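Local coordinates for phosphoribosylformylglycinamidine synthase, purS subunit (Thermotoga maritima, PDB 1VQ3), which is the small PurS component of phosphoribosylformylglycinamidine synthase, an alpha/beta protein that assembles here as a four-chain oligomer, at residues L53-H58 / V85-E90. Numbering follows the deposited sequence.
Sequences LGKSIH and VVEEYE
K55 and E87 reach over the strand that separates their own two strands and meet through a salt bridge, K55 NZ lying 3.4 Å from E87 OE2. The two side chains cross at about a right angle, and the same carboxylate oxygen lies 3.2 Å from K55 CE, so the carboxylate is met by the last methylene as well as by the ammonium group. E87 sends its CB toward 53-58 and runs extended beyond CG, whereas the lysine chain is bent at chi3 (-98°), a turn that carries CE and NZ to the glutamate. Two long, flexible residues suit these positions, because the CA atoms of K55 and E87 lie 10.0 Å apart with a strand between them. The sheet is antiparallel, with strand 15-24 in the middle and 51-62 and 87-93 flanking it; K55 is hydrogen-bonded through its backbone to V22, and E87 lays its side chain on V22 and Y24 of that central strand. The other carboxylate oxygen, OE1, accepts a hydrogen bond from the backbone N of N83, in the loop after helix 66-81. With OE1 held there and OE2 facing the lysine, both carboxylate oxygens of E87, a buried residue, have a partner, and the nearby ammonium would be expected to favour the ionised form. On its outer edge 53-58, K55 included, pairs antiparallel with a strand of the second subunit, continuing the sheet.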
ATOM      1  N   LEU C  53       0.097 -12.296  -8.489  1.00 24.00           N
ATOM      2  CA  LEU C  53       0.407 -11.978  -9.858  1.00 24.41           C
ATOM      3  C   LEU C  53      -0.860 -11.433 -10.542  1.00 24.16           C
ATOM      4  O   LEU C  53      -1.882 -12.095 -10.645  1.00 20.88           O
ATOM      5  CB  LEU C  53       0.916 -13.225 -10.575  1.00 24.02           C
ATOM      6  CG  LEU C  53       1.240 -13.048 -12.056  1.00 24.56           C
ATOM      7  CD1 LEU C  53       2.409 -12.116 -12.333  1.00 19.99           C
ATOM      8  CD2 LEU C  53       1.466 -14.363 -12.649  1.00 26.09           C
ATOM      9  N   GLY C  54      -0.783 -10.173 -10.939  1.00 22.99           N
ATOM     10  CA  GLY C  54      -1.800  -9.524 -11.732  1.00 21.21           C
ATOM     11  C   GLY C  54      -1.176  -8.946 -12.990  1.00 21.31           C
ATOM     12  O   GLY C  54      -0.066  -9.354 -13.424  1.00 22.96           O
ATOM     13  N   LYS C  55      -1.918  -8.004 -13.560  1.00 23.03           N
ATOM     14  CA  LYS C  55      -1.596  -7.357 -14.810  1.00 23.42           C
ATOM     15  C   LYS C  55      -1.376  -5.874 -14.600  1.00 21.92           C
ATOM     16  O   LYS C  55      -2.003  -5.231 -13.768  1.00 23.83           O
ATOM     17  CB  LYS C  55      -2.748  -7.556 -15.791  1.00 23.80           C
ATOM     18  CG  LYS C  55      -3.015  -8.994 -16.123  1.00 26.56           C
ATOM     19  CD  LYS C  55      -4.142  -9.123 -17.118  1.00 31.58           C
ATOM     20  CE  LYS C  55      -5.449  -9.430 -16.459  1.00 38.92           C
ATOM     21  NZ  LYS C  55      -6.474  -9.848 -17.463  1.00 36.90           N
ATOM     22  N   SER C  56      -0.411  -5.360 -15.332  1.00 20.85           N
ATOM     23  CA  SER C  56      -0.095  -3.959 -15.306  1.00 20.60           C
ATOM     24  C   SER C  56      -0.191  -3.472 -16.747  1.00 20.32           C
ATOM     25  O   SER C  56       0.608  -3.842 -17.624  1.00 20.25           O
ATOM     26  CB  SER C  56       1.290  -3.702 -14.703  1.00 21.20           C
ATOM     27  OG  SER C  56       1.616  -2.330 -14.896  1.00 22.53           O
ATOM     28  N   ILE C  57      -1.219  -2.674 -16.986  1.00 19.11           N
ATOM     29  CA  ILE C  57      -1.504  -2.165 -18.285  1.00 20.74           C
ATOM     30  C   ILE C  57      -1.071  -0.723 -18.235  1.00 19.30           C
ATOM     31  O   ILE C  57      -1.551   0.052 -17.400  1.00 20.21           O
ATOM     32  CB  ILE C  57      -2.991  -2.330 -18.619  1.00 19.48           C
ATOM     33  CG1 ILE C  57      -3.356  -3.819 -18.733  1.00 22.00           C
ATOM     34  CG2 ILE C  57      -3.269  -1.624 -19.951  1.00 21.73           C
ATOM     35  CD1 ILE C  57      -4.854  -4.096 -18.507  1.00 25.57           C
ATOM     36  N   HIS C  58      -0.133  -0.373 -19.105  1.00 18.82           N
ATOM     37  CA  HIS C  58       0.199   1.052 -19.340  1.00 16.23           C
ATOM     38  C   HIS C  58      -0.506   1.566 -20.603  1.00 20.49           C
ATOM     39  O   HIS C  58      -0.632   0.836 -21.600  1.00 18.15           O
ATOM     40  CB  HIS C  58       1.710   1.188 -19.543  1.00 19.55           C
ATOM     41  CG  HIS C  58       2.499   1.029 -18.282  1.00 20.53           C
ATOM     42  ND1 HIS C  58       3.857   1.266 -18.220  1.00 18.13           N
ATOM     43  CD2 HIS C  58       2.138   0.581 -17.060  1.00 17.40           C
ATOM     44  CE1 HIS C  58       4.294   1.019 -17.000  1.00 20.55           C
ATOM     45  NE2 HIS C  58       3.272   0.597 -16.276  1.00 19.17           N
ATOM     46  N   VAL C  85     -16.081  -9.399 -12.039  1.00 27.61           N
ATOM     47  CA  VAL C  85     -16.389 -10.503 -11.145  1.00 27.11           C
ATOM     48  C   VAL C  85     -15.155 -10.981 -10.393  1.00 25.90           C
ATOM     49  O   VAL C  85     -15.211 -11.180  -9.166  1.00 26.23           O
ATOM     50  CB  VAL C  85     -17.058 -11.678 -11.937  1.00 29.05           C
ATOM     51  CG1 VAL C  85     -17.408 -12.859 -11.013  1.00 31.28           C
ATOM     52  CG2 VAL C  85     -18.314 -11.188 -12.605  1.00 30.28           C
ATOM     53  N   VAL C  86     -14.029 -11.119 -11.096  1.00 24.02           N
ATOM     54  CA  VAL C  86     -12.832 -11.699 -10.492  1.00 23.36           C
ATOM     55  C   VAL C  86     -11.663 -10.771 -10.258  1.00 23.90           C
ATOM     56  O   VAL C  86     -10.703 -11.194  -9.606  1.00 21.42           O
ATOM     57  CB  VAL C  86     -12.331 -12.968 -11.248  1.00 23.54           C
ATOM     58  CG1 VAL C  86     -13.436 -13.977 -11.308  1.00 26.98           C
ATOM     59  CG2 VAL C  86     -11.826 -12.665 -12.601  1.00 27.35           C
ATOM     60  N   GLU C  87     -11.770  -9.518 -10.734  1.00 22.49           N
ATOM     61  CA  GLU C  87     -10.650  -8.567 -10.667  1.00 22.86           C
ATOM     62  C   GLU C  87     -11.111  -7.277 -10.064  1.00 23.69           C
ATOM     63  O   GLU C  87     -12.312  -6.935 -10.092  1.00 24.52           O
ATOM     64  CB  GLU C  87     -10.030  -8.322 -12.029  1.00 23.73           C
ATOM     65  CG  GLU C  87      -9.217  -9.530 -12.490  1.00 18.67           C
ATOM     66  CD  GLU C  87      -8.838  -9.486 -13.940  1.00 24.93           C
ATOM     67  OE1 GLU C  87      -9.614  -8.921 -14.731  1.00 25.20           O
ATOM     68  OE2 GLU C  87      -7.738 -10.009 -14.270  1.00 27.26           O
ATOM     69  N   GLU C  88     -10.122  -6.588  -9.500  1.00 20.56           N
ATOM     70  CA  GLU C  88     -10.251  -5.239  -9.016  1.00 21.80           C
ATOM     71  C   GLU C  88      -9.072  -4.480  -9.621  1.00 21.10           C
ATOM     72  O   GLU C  88      -8.124  -5.089 -10.142  1.00 18.10           O
ATOM     73  CB  GLU C  88     -10.198  -5.224  -7.488  1.00 21.83           C
ATOM     74  CG  GLU C  88      -8.863  -5.722  -6.946  1.00 24.20           C
ATOM     75  CD  GLU C  88      -8.900  -6.098  -5.484  1.00 27.91           C
ATOM     76  OE1 GLU C  88      -9.986  -6.335  -4.927  1.00 25.50           O
ATOM     77  OE2 GLU C  88      -7.819  -6.123  -4.894  1.00 33.78           O
ATOM     78  N   TYR C  89      -9.103  -3.163  -9.544  1.00 21.31           N
ATOM     79  CA  TYR C  89      -8.074  -2.381 -10.228  1.00 20.05           C
ATOM     80  C   TYR C  89      -7.804  -1.042  -9.612  1.00 21.74           C
ATOM     81  O   TYR C  89      -8.697  -0.431  -9.009  1.00 18.15           O
ATOM     82  CB  TYR C  89      -8.439  -2.199 -11.694  1.00 19.27           C
ATOM     83  CG  TYR C  89      -9.561  -1.224 -12.027  1.00 20.13           C
ATOM     84  CD1 TYR C  89     -10.899  -1.598 -11.918  1.00 19.16           C
ATOM     85  CD2 TYR C  89      -9.280   0.049 -12.488  1.00 24.56           C
ATOM     86  CE1 TYR C  89     -11.891  -0.751 -12.283  1.00 23.87           C
ATOM     87  CE2 TYR C  89     -10.277   0.932 -12.824  1.00 22.62           C
ATOM     88  CZ  TYR C  89     -11.589   0.510 -12.751  1.00 23.34           C
ATOM     89  OH  TYR C  89     -12.603   1.350 -13.108  1.00 25.87           O
ATOM     90  N   GLU C  90      -6.558  -0.585  -9.826  1.00 20.44           N
ATOM     91  CA  GLU C  90      -6.108   0.692  -9.369  1.00 18.66           C
ATOM     92  C   GLU C  90      -5.467   1.401 -10.527  1.00 17.88           C
ATOM     93  O   GLU C  90      -4.733   0.776 -11.286  1.00 20.10           O
ATOM     94  CB  GLU C  90      -5.047   0.511  -8.297  1.00 19.93           C
ATOM     95  CG  GLU C  90      -5.581  -0.004  -6.997  1.00 19.13           C
ATOM     96  CD  GLU C  90      -4.477  -0.481  -6.059  1.00 28.95           C
ATOM     97  OE1 GLU C  90      -3.961  -1.574  -6.303  1.00 27.95           O
ATOM     98  OE2 GLU C  90      -4.167   0.234  -5.074  1.00 29.00           O
TER